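Local coordinates for hypothetical protein PH0822 (Pyrococcus horikoshii, PDB 2YX6) that is of unknown function but binds ADP and belongs to the dinitrogenase iron-molybdenum cofactor biosynthesis family, at residues F29-V37 with D97-G105; I59-Y70 with F80-V91. All blocks are in the same frame, centred on the assembly; numbering follows the deposited sequence.

Contact 1 of 2, residues F29-V37 with D97-G105; sequences FVDIEGEDV and DVIKAFIGG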
loop_
_atom_site.group_PDB
_atom_site.type_symbol
_atom_site.label_atom_id
_atom_site.label_comp_id
_atom_site.label_asym_id
_atom_site.label_seq_id
_atom_site.Cartn_x
_atom_site.Cartn_y
_atom_site.Cartn_z
ATOM N N PHE A 29 -3.244 -14.514 4.511
ATOM C CA PHE A 29 -3.501 -13.285 5.264
ATOM C C PHE A 29 -2.559 -13.343 6.446
ATOM O O PHE A 29 -2.558 -14.316 7.216
ATOM C CB PHE A 29 -4.978 -13.220 5.728
ATOM C CG PHE A 29 -5.927 -13.096 4.615
ATOM C CD1 PHE A 29 -6.209 -11.843 4.082
ATOM C CD2 PHE A 29 -6.454 -14.216 4.002
ATOM C CE1 PHE A 29 -7.088 -11.700 2.995
ATOM C CE2 PHE A 29 -7.340 -14.081 2.896
ATOM C CZ PHE A 29 -7.667 -12.804 2.432
ATOM N N VAL A 30 -1.738 -12.324 6.573
ATOM C CA VAL A 30 -0.722 -12.354 7.619
ATOM C C VAL A 30 -0.892 -11.150 8.510
ATOM O O VAL A 30 -0.813 -9.976 8.012
ATOM C CB VAL A 30 0.722 -12.254 7.028
ATOM C CG1 VAL A 30 1.733 -12.292 8.230
ATOM C CG2 VAL A 30 0.989 -13.416 6.030
ATOM N N ASP A 31 -1.092 -11.399 9.808
ATOM C CA ASP A 31 -1.166 -10.334 10.769
ATOM C C ASP A 31 0.178 -9.972 11.333
ATOM O O ASP A 31 0.838 -10.801 11.982
ATOM C CB ASP A 31 -2.065 -10.702 11.932
ATOM C CG ASP A 31 -3.492 -10.660 11.547
ATOM O OD1 ASP A 31 -3.860 -11.371 10.597
ATOM O OD2 ASP A 31 -4.239 -9.922 12.212
ATOM N N ILE A 32 0.571 -8.727 11.104
ATOM C CA ILE A 32 1.917 -8.289 11.490
ATOM C C ILE A 32 1.771 -7.227 12.595
ATOM O O ILE A 32 0.956 -6.289 12.498
ATOM C CB ILE A 32 2.734 -7.847 10.251
ATOM C CG1 ILE A 32 2.979 -9.090 9.397
ATOM C CG2 ILE A 32 4.116 -7.237 10.667
ATOM C CD1 ILE A 32 3.497 -8.858 7.958
ATOM N N GLU A 33 2.535 -7.405 13.663
ATOM C CA GLU A 33 2.590 -6.423 14.753
ATOM C C GLU A 33 4.065 -6.143 15.065
ATOM O O GLU A 33 4.756 -7.012 15.592
ATOM C CB GLU A 33 1.863 -6.982 15.961
ATOM C CG GLU A 33 0.397 -7.222 15.682
ATOM C CD GLU A 33 -0.372 -5.923 15.403
ATOM O OE1 GLU A 33 0.241 -4.945 14.849
ATOM O OE2 GLU A 33 -1.594 -5.880 15.749
ATOM N N GLY A 34 4.554 -4.972 14.626
ATOM C CA GLY A 34 5.989 -4.668 14.688
ATOM C C GLY A 34 6.810 -5.591 13.795
ATOM O O GLY A 34 6.589 -5.675 12.599
ATOM N N GLU A 35 7.773 -6.273 14.394
ATOM C CA GLU A 35 8.627 -7.226 13.696
ATOM C C GLU A 35 7.983 -8.578 13.752
ATOM O O GLU A 35 8.564 -9.525 13.263
ATOM C CB GLU A 35 10.018 -7.298 14.363
ATOM C CG GLU A 35 10.771 -5.915 14.403
ATOM C CD GLU A 35 11.907 -5.840 15.445
ATOM O OE1 GLU A 35 11.852 -6.583 16.472
ATOM O OE2 GLU A 35 12.835 -5.005 15.262
ATOM N N ASP A 36 6.775 -8.669 14.326
ATOM C CA ASP A 36 6.188 -9.959 14.717
ATOM C C ASP A 36 4.979 -10.360 13.844
ATOM O O ASP A 36 4.091 -9.567 13.578
ATOM C CB ASP A 36 5.900 -10.084 16.244
ATOM C CG ASP A 36 7.034 -10.862 17.005
ATOM O OD1 ASP A 36 6.854 -11.975 17.598
ATOM O OD2 ASP A 36 8.169 -10.372 17.040
ATOM N N VAL A 37 5.035 -11.599 13.395
ATOM C CA VAL A 37 3.998 -12.235 12.618
ATOM C C VAL A 37 3.118 -12.911 13.659
ATOM O O VAL A 37 3.536 -13.934 14.221
ATOM C CB VAL A 37 4.626 -13.313 11.701
ATOM C CG1 VAL A 37 3.558 -14.323 11.198
ATOM C CG2 VAL A 37 5.423 -12.634 10.556
ATOM N N ASP A 97 9.571 -15.806 3.061
ATOM C CA ASP A 97 10.695 -14.899 2.784
ATOM C C ASP A 97 10.232 -13.494 2.488
ATOM O O ASP A 97 10.847 -12.520 2.893
ATOM C CB ASP A 97 11.525 -15.382 1.615
ATOM C CG ASP A 97 12.361 -16.625 1.927
ATOM O OD1 ASP A 97 12.392 -17.058 3.089
ATOM O OD2 ASP A 97 12.954 -17.201 0.977
ATOM N N VAL A 98 9.138 -13.390 1.755
ATOM C CA VAL A 98 8.518 -12.116 1.427
ATOM C C VAL A 98 8.089 -11.341 2.685
ATOM O O VAL A 98 8.337 -10.157 2.775
ATOM C CB VAL A 98 7.336 -12.343 0.501
ATOM C CG1 VAL A 98 6.456 -11.087 0.434
ATOM C CG2 VAL A 98 7.824 -12.796 -0.880
ATOM N N ILE A 99 7.478 -12.020 3.649
ATOM C CA ILE A 99 6.955 -11.441 4.872
ATOM C C ILE A 99 8.108 -10.928 5.731
ATOM O O ILE A 99 8.069 -9.808 6.236
ATOM C CB ILE A 99 6.039 -12.493 5.618
ATOM C CG1 ILE A 99 4.706 -12.622 4.886
ATOM C CG2 ILE A 99 5.682 -12.046 6.988
ATOM C CD1 ILE A 99 4.091 -13.950 5.054
ATOM N N LYS A 100 9.185 -11.704 5.804
ATOM C CA LYS A 100 10.403 -11.284 6.504
ATOM C C LYS A 100 11.027 -10.067 5.811
ATOM O O LYS A 100 11.381 -9.113 6.476
ATOM C CB LYS A 100 11.419 -12.451 6.581
ATOM C CG LYS A 100 12.641 -12.140 7.497
ATOM C CD LYS A 100 13.753 -13.178 7.316
ATOM C CE LYS A 100 15.037 -12.872 8.136
ATOM N NZ LYS A 100 14.749 -12.638 9.587
ATOM N N ALA A 101 11.103 -10.082 4.482
ATOM C CA ALA A 101 11.607 -8.937 3.720
ATOM C C ALA A 101 10.732 -7.723 3.963
ATOM O O ALA A 101 11.236 -6.642 4.271
ATOM C CB ALA A 101 11.740 -9.228 2.206
ATOM N N PHE A 102 9.424 -7.909 3.846
ATOM C CA PHE A 102 8.469 -6.831 4.024
ATOM C C PHE A 102 8.626 -6.099 5.402
ATOM O O PHE A 102 8.778 -4.866 5.493
ATOM C CB PHE A 102 7.048 -7.404 3.801
ATOM C CG PHE A 102 5.975 -6.350 3.843
ATOM C CD1 PHE A 102 5.756 -5.522 2.735
ATOM C CD2 PHE A 102 5.231 -6.139 5.024
ATOM C CE1 PHE A 102 4.771 -4.490 2.800
ATOM C CE2 PHE A 102 4.279 -5.136 5.090
ATOM C CZ PHE A 102 4.051 -4.310 3.980
ATOM N N ILE A 103 8.610 -6.867 6.472
ATOM C CA ILE A 103 8.834 -6.351 7.846
ATOM C C ILE A 103 10.145 -5.541 8.006
ATOM O O ILE A 103 10.160 -4.524 8.707
ATOM C CB ILE A 103 8.862 -7.529 8.823
ATOM C CG1 ILE A 103 7.510 -8.204 8.801
ATOM C CG2 ILE A 103 9.225 -7.061 10.259
ATOM C CD1 ILE A 103 7.476 -9.597 9.525
ATOM N N GLY A 104 11.221 -5.982 7.344
ATOM C CA GLY A 104 12.520 -5.287 7.362
ATOM C C GLY A 104 12.854 -4.247 6.310
ATOM O O GLY A 104 14.037 -3.902 6.141
ATOM N N GLY A 105 11.854 -3.734 5.575
ATOM C CA GLY A 105 12.134 -2.659 4.600
ATOM C C GLY A 105 13.025 -2.997 3.422
ATOM O O GLY A 105 13.453 -2.075 2.695
#
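The ring of Phe-102 takes a modest part here: CD1 of Ile-32 approaches it at a slant, 4.4 Å from Phe-102 CD2. The ring also packs on Val-3, Ile-66 and Leu-68 of the sheet and on Gly-84 of the second subunit. The contact itself is carried by aliphatic branches, where helix 97-103 runs along strand 29-33 at an angle of 29°. Ile-99 forks over the strands. Its first torsion (chi1 -74°) sets CG2 anti to the backbone N, and from there CG2 meets Val-37 CG2 at 3.6 Å, while the other branch ends in CD1, which meets Val-30 CG2 tip to tip at 3.3 Å, closer than usual for two methyl groups. One turn further on, Ile-103 spreads over the hairpin. Its CG1 lies 4.0 Å from Ile-32 CG2, its CD1 touches Val-37 CG2, the two side chains crossing at about a right angle, and its CG2 presses on the turn backbone, 3.5 Å from Glu-35 CA. Replacing Ile-103 with an alanine would probably open a gap beneath the turn and strip Ile-32 and Val-37 of part of their cover. That turn, Glu-33 to Asp-36, is of type II', and Gly-34 suits its positive phi. Gly-105, also at positive phi, closes the helix in a Schellman motif. Across the contact the chemistry is apolar: beta-branched residues, at home in strands, meet isoleucines of the helix, and the carboxylate of Glu-35 leads away from them. Cohesion between hairpin and helix therefore rests on shape and burial of hydrocarbon, with no directional bond to fix the register.

Contact 2 of 2, residues I59-Y70 with F80-V91; sequences IKDHGAKIVLTY and FNSLGISVVTGV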
loop_
_atom_site.group_PDB
_atom_site.type_symbol
_atom_site.label_atom_id
_atom_site.label_comp_id
_atom_site.label_asym_id
_atom_site.label_seq_id
_atom_site.Cartn_x
_atom_site.Cartn_y
_atom_site.Cartn_z
ATOM N N ILE A 59 -10.864 -9.610 -0.435
ATOM C CA ILE A 59 -9.722 -9.149 0.390
ATOM C C ILE A 59 -10.149 -8.154 1.492
ATOM O O ILE A 59 -9.870 -8.376 2.665
ATOM C CB ILE A 59 -8.581 -8.638 -0.537
ATOM C CG1 ILE A 59 -8.099 -9.784 -1.416
ATOM C CG2 ILE A 59 -7.455 -8.067 0.248
ATOM C CD1 ILE A 59 -7.597 -11.019 -0.580
ATOM N N LYS A 60 -10.875 -7.095 1.131
ATOM C CA LYS A 60 -11.417 -6.131 2.077
ATOM C C LYS A 60 -12.252 -6.797 3.173
ATOM O O LYS A 60 -12.077 -6.526 4.344
ATOM C CB LYS A 60 -12.247 -5.083 1.350
ATOM C CG LYS A 60 -12.521 -3.815 2.231
ATOM C CD LYS A 60 -13.517 -2.866 1.573
ATOM C CE LYS A 60 -13.826 -1.595 2.390
ATOM N NZ LYS A 60 -15.092 -0.871 1.899
ATOM N N ASP A 61 -13.109 -7.741 2.775
ATOM C CA ASP A 61 -13.945 -8.478 3.730
ATOM C C ASP A 61 -13.122 -9.297 4.729
ATOM O O ASP A 61 -13.596 -9.599 5.803
ATOM C CB ASP A 61 -14.921 -9.390 3.007
ATOM C CG ASP A 61 -15.958 -8.602 2.168
ATOM O OD1 ASP A 61 -16.217 -7.413 2.494
ATOM O OD2 ASP A 61 -16.479 -9.185 1.163
ATOM N N HIS A 62 -11.901 -9.662 4.346
ATOM C CA HIS A 62 -10.969 -10.313 5.253
ATOM C C HIS A 62 -10.063 -9.396 6.057
ATOM O O HIS A 62 -9.209 -9.863 6.785
ATOM C CB HIS A 62 -10.174 -11.353 4.489
ATOM C CG HIS A 62 -10.944 -12.625 4.274
ATOM N ND1 HIS A 62 -11.926 -12.744 3.312
ATOM C CD2 HIS A 62 -10.912 -13.814 4.932
ATOM C CE1 HIS A 62 -12.436 -13.966 3.354
ATOM N NE2 HIS A 62 -11.839 -14.633 4.330
ATOM N N GLY A 63 -10.285 -8.106 5.986
ATOM C CA GLY A 63 -9.565 -7.155 6.850
ATOM C C GLY A 63 -8.202 -6.751 6.327
ATOM O O GLY A 63 -7.468 -6.089 7.033
ATOM N N ALA A 64 -7.832 -7.166 5.095
ATOM C CA ALA A 64 -6.446 -6.905 4.638
ATOM C C ALA A 64 -6.394 -5.470 4.160
ATOM O O ALA A 64 -7.334 -4.998 3.503
ATOM C CB ALA A 64 -6.051 -7.852 3.576
ATOM N N LYS A 65 -5.339 -4.740 4.524
ATOM C CA LYS A 65 -5.245 -3.350 4.091
ATOM C C LYS A 65 -4.087 -3.192 3.123
ATOM O O LYS A 65 -3.961 -2.179 2.456
ATOM C CB LYS A 65 -5.036 -2.425 5.310
ATOM C CG LYS A 65 -6.156 -2.564 6.382
ATOM C CD LYS A 65 -6.477 -1.202 7.013
ATOM C CE LYS A 65 -7.119 -0.277 5.999
ATOM N NZ LYS A 65 -8.327 -0.968 5.428
ATOM N N ILE A 66 -3.259 -4.225 3.029
ATOM C CA ILE A 66 -2.185 -4.245 2.033
ATOM C C ILE A 66 -2.194 -5.574 1.281
ATOM O O ILE A 66 -2.422 -6.607 1.840
ATOM C CB ILE A 66 -0.785 -4.036 2.684
ATOM C CG1 ILE A 66 -0.756 -2.682 3.381
ATOM C CG2 ILE A 66 0.340 -4.159 1.608
ATOM C CD1 ILE A 66 0.631 -2.220 3.784
ATOM N N VAL A 67 -1.950 -5.518 -0.014
ATOM C CA VAL A 67 -1.849 -6.719 -0.849
ATOM C C VAL A 67 -0.466 -6.736 -1.494
ATOM O O VAL A 67 -0.061 -5.730 -2.124
ATOM C CB VAL A 67 -2.935 -6.682 -1.941
ATOM C CG1 VAL A 67 -2.745 -7.821 -2.933
ATOM C CG2 VAL A 67 -4.324 -6.671 -1.309
ATOM N N LEU A 68 0.242 -7.853 -1.355
ATOM C CA LEU A 68 1.498 -8.036 -2.037
ATOM C C LEU A 68 1.303 -8.962 -3.194
ATOM O O LEU A 68 0.954 -10.100 -2.978
ATOM C CB LEU A 68 2.562 -8.667 -1.114
ATOM C CG LEU A 68 2.749 -7.868 0.213
ATOM C CD1 LEU A 68 3.761 -8.582 1.082
ATOM C CD2 LEU A 68 3.202 -6.377 -0.075
ATOM N N THR A 69 1.592 -8.499 -4.414
ATOM C CA THR A 69 1.435 -9.379 -5.567
ATOM C C THR A 69 2.627 -9.301 -6.506
ATOM O O THR A 69 3.459 -8.404 -6.393
ATOM C CB THR A 69 0.222 -8.966 -6.429
ATOM O OG1 THR A 69 0.526 -7.705 -6.996
ATOM C CG2 THR A 69 -1.067 -8.869 -5.655
ATOM N N TYR A 70 2.692 -10.275 -7.422
ATOM C CA TYR A 70 3.611 -10.240 -8.545
ATOM C C TYR A 70 2.931 -9.387 -9.626
ATOM O O TYR A 70 3.087 -8.169 -9.671
ATOM C CB TYR A 70 3.923 -11.663 -9.033
ATOM C CG TYR A 70 4.981 -11.643 -10.144
ATOM C CD1 TYR A 70 4.661 -11.984 -11.448
ATOM C CD2 TYR A 70 6.283 -11.229 -9.874
ATOM C CE1 TYR A 70 5.628 -11.902 -12.489
ATOM C CE2 TYR A 70 7.261 -11.175 -10.877
ATOM C CZ TYR A 70 6.925 -11.540 -12.206
ATOM O OH TYR A 70 7.911 -11.483 -13.229
ATOM N N PHE A 80 -8.822 -1.765 -5.817
ATOM C CA PHE A 80 -8.261 -1.943 -4.482
ATOM C C PHE A 80 -8.103 -0.588 -3.813
ATOM O O PHE A 80 -8.518 -0.368 -2.656
ATOM C CB PHE A 80 -6.914 -2.680 -4.527
ATOM C CG PHE A 80 -7.006 -4.199 -4.412
ATOM C CD1 PHE A 80 -6.555 -5.019 -5.443
ATOM C CD2 PHE A 80 -7.536 -4.800 -3.295
ATOM C CE1 PHE A 80 -6.634 -6.387 -5.348
ATOM C CE2 PHE A 80 -7.616 -6.178 -3.166
ATOM C CZ PHE A 80 -7.187 -6.983 -4.180
ATOM N N ASN A 81 -7.529 0.339 -4.567
ATOM C CA ASN A 81 -7.278 1.653 -4.117
ATOM C C ASN A 81 -8.567 2.390 -3.740
ATOM O O ASN A 81 -8.608 3.114 -2.738
ATOM C CB ASN A 81 -6.504 2.376 -5.226
ATOM C CG ASN A 81 -5.007 1.995 -5.252
ATOM O OD1 ASN A 81 -4.516 1.171 -4.451
ATOM N ND2 ASN A 81 -4.299 2.574 -6.207
ATOM N N SER A 82 -9.640 2.141 -4.481
ATOM C CA SER A 82 -10.903 2.796 -4.212
ATOM C C SER A 82 -11.452 2.280 -2.875
ATOM O O SER A 82 -12.230 2.980 -2.218
ATOM C CB SER A 82 -11.886 2.566 -5.356
ATOM O OG SER A 82 -12.437 1.249 -5.255
ATOM N N LEU A 83 -11.045 1.081 -2.476
ATOM C CA LEU A 83 -11.454 0.448 -1.208
ATOM C C LEU A 83 -10.434 0.718 -0.089
ATOM O O LEU A 83 -10.464 0.106 1.012
ATOM C CB LEU A 83 -11.570 -1.037 -1.454
ATOM C CG LEU A 83 -12.696 -1.494 -2.413
ATOM C CD1 LEU A 83 -12.693 -3.008 -2.343
ATOM C CD2 LEU A 83 -14.105 -0.924 -2.061
ATOM N N GLY A 84 -9.501 1.613 -0.376
ATOM C CA GLY A 84 -8.554 2.085 0.673
ATOM C C GLY A 84 -7.545 0.992 0.905
ATOM O O GLY A 84 -6.973 0.899 1.996
ATOM N N ILE A 85 -7.362 0.129 -0.098
ATOM C CA ILE A 85 -6.364 -0.947 -0.017
ATOM C C ILE A 85 -5.158 -0.699 -0.976
ATOM O O ILE A 85 -5.354 -0.343 -2.131
ATOM C CB ILE A 85 -7.002 -2.324 -0.258
ATOM C CG1 ILE A 85 -8.132 -2.628 0.755
ATOM C CG2 ILE A 85 -5.978 -3.424 -0.229
ATOM C CD1 ILE A 85 -8.753 -3.934 0.443
ATOM N N SER A 86 -3.949 -0.856 -0.449
ATOM C CA SER A 86 -2.712 -0.543 -1.160
ATOM C C SER A 86 -2.220 -1.804 -1.748
ATOM O O SER A 86 -2.342 -2.836 -1.131
ATOM C CB SER A 86 -1.637 -0.054 -0.161
ATOM O OG SER A 86 -2.156 1.127 0.396
ATOM N N VAL A 87 -1.604 -1.735 -2.905
ATOM C CA VAL A 87 -1.155 -2.948 -3.570
ATOM C C VAL A 87 0.350 -2.770 -3.831
ATOM O O VAL A 87 0.762 -1.688 -4.282
ATOM C CB VAL A 87 -1.942 -3.161 -4.949
ATOM C CG1 VAL A 87 -1.400 -4.420 -5.804
ATOM C CG2 VAL A 87 -3.447 -3.260 -4.756
ATOM N N VAL A 88 1.149 -3.811 -3.601
ATOM C CA VAL A 88 2.558 -3.833 -4.008
ATOM C C VAL A 88 2.717 -4.883 -5.123
ATOM O O VAL A 88 2.265 -6.035 -4.953
ATOM C CB VAL A 88 3.521 -4.207 -2.816
ATOM C CG1 VAL A 88 5.013 -4.167 -3.297
ATOM C CG2 VAL A 88 3.309 -3.258 -1.654
ATOM N N THR A 89 3.286 -4.454 -6.264
ATOM C CA THR A 89 3.484 -5.319 -7.440
ATOM C C THR A 89 4.938 -5.674 -7.576
ATOM O O THR A 89 5.774 -5.040 -6.959
ATOM C CB THR A 89 3.036 -4.615 -8.749
ATOM O OG1 THR A 89 3.853 -3.454 -8.982
ATOM C CG2 THR A 89 1.569 -4.207 -8.647
ATOM N N GLY A 90 5.232 -6.726 -8.351
ATOM C CA GLY A 90 6.626 -7.210 -8.524
ATOM C C GLY A 90 7.218 -8.111 -7.435
ATOM O O GLY A 90 8.379 -8.445 -7.467
ATOM N N VAL A 91 6.393 -8.543 -6.491
ATOM C CA VAL A 91 6.840 -9.401 -5.388
ATOM C C VAL A 91 6.788 -10.857 -5.837
ATOM O O VAL A 91 5.806 -11.311 -6.374
ATOM C CB VAL A 91 5.957 -9.169 -4.114
ATOM C CG1 VAL A 91 6.498 -9.936 -2.953
ATOM C CG2 VAL A 91 5.895 -7.673 -3.776
HETATM O O HOH W 1 -4.091 0.514 2.584
HETATM O O HOH W 2 -10.732 -0.783 3.573
#
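Val-88 O is gripped twice by Thr-69. The backbone N of Thr-69 donates a short bond of 2.6 Å, and OG1 of the same residue donates a longer bond of 3.2 Å to Val-88 O from above the carbonyl plane. A chi1 of 67° tucks that hydroxyl between its own backbone N and carbonyl carbon, where it can reach Val-88 O. Val-67 N to Ser-86 O and Val-88 N to Val-67 O continue the parallel ladder, and Ser-86 N to Lys-65 O begins it. There a water that donates to Lys-65 O and Gly-84 O, and accepts from Ser-86 OG, stitches the strand entrances together. Beyond the strands, Gly-90 N meets Tyr-70 O at 2.9 Å; glycine fits the positive phi of this bend. On one face of the sheet Leu-68 and Val-88 lie side by side, Leu-68 CD2 a tight 3.5 Å from Val-88 CG2. On the other, Val-67 CG2 sits over the Phe-80 ring in a CH-pi contact, 4.2 Å from its centroid, while Ile-59 CB comes in at the ring edge, 3.7 Å from Phe-80 CE2. Ile-85 CD1 lies against Lys-60 CB at 3.8 Å, and Ile-85 CG2 meets Val-67 CG2. Gly-84, with positive phi, ends helix 74-82 in a Schellman motif. The two strands and that helix form a beta-alpha-beta unit containing Asn-81 and Val-87, both ADP-binding residues, with no ADP bound here. Strand 2-7 flanks strand 66-68, helix 95-103 covers Ile-66 and Leu-68, and Ser-86 and Val-88 pack against the second subunit.

How the contacts relate
Contact 1 and contact 2 are centred about 15 Å apart on one mixed sheet, and they meet on both of its faces. On one, Val-98 of the helix reaches over the parallel strands, its CG1 3.6 Å from Val-91 CG1 and 3.7 Å from Leu-68 CD1. On the other, Phe-29 packs against helix 54-61, with CZ 3.5 Å from Ile-59 CD1. The ADP site lies with contact 2, whose Thr-89 side chain is about 8 Å from that of the ADP-binding Lys-114; contact 1 is more remote, the Phe-102 side chain lying about 10 Å from that of Val-87. The dimer also ties them: Lys-60 of one subunit makes a weak hydrogen bond to Gly-105 of the other.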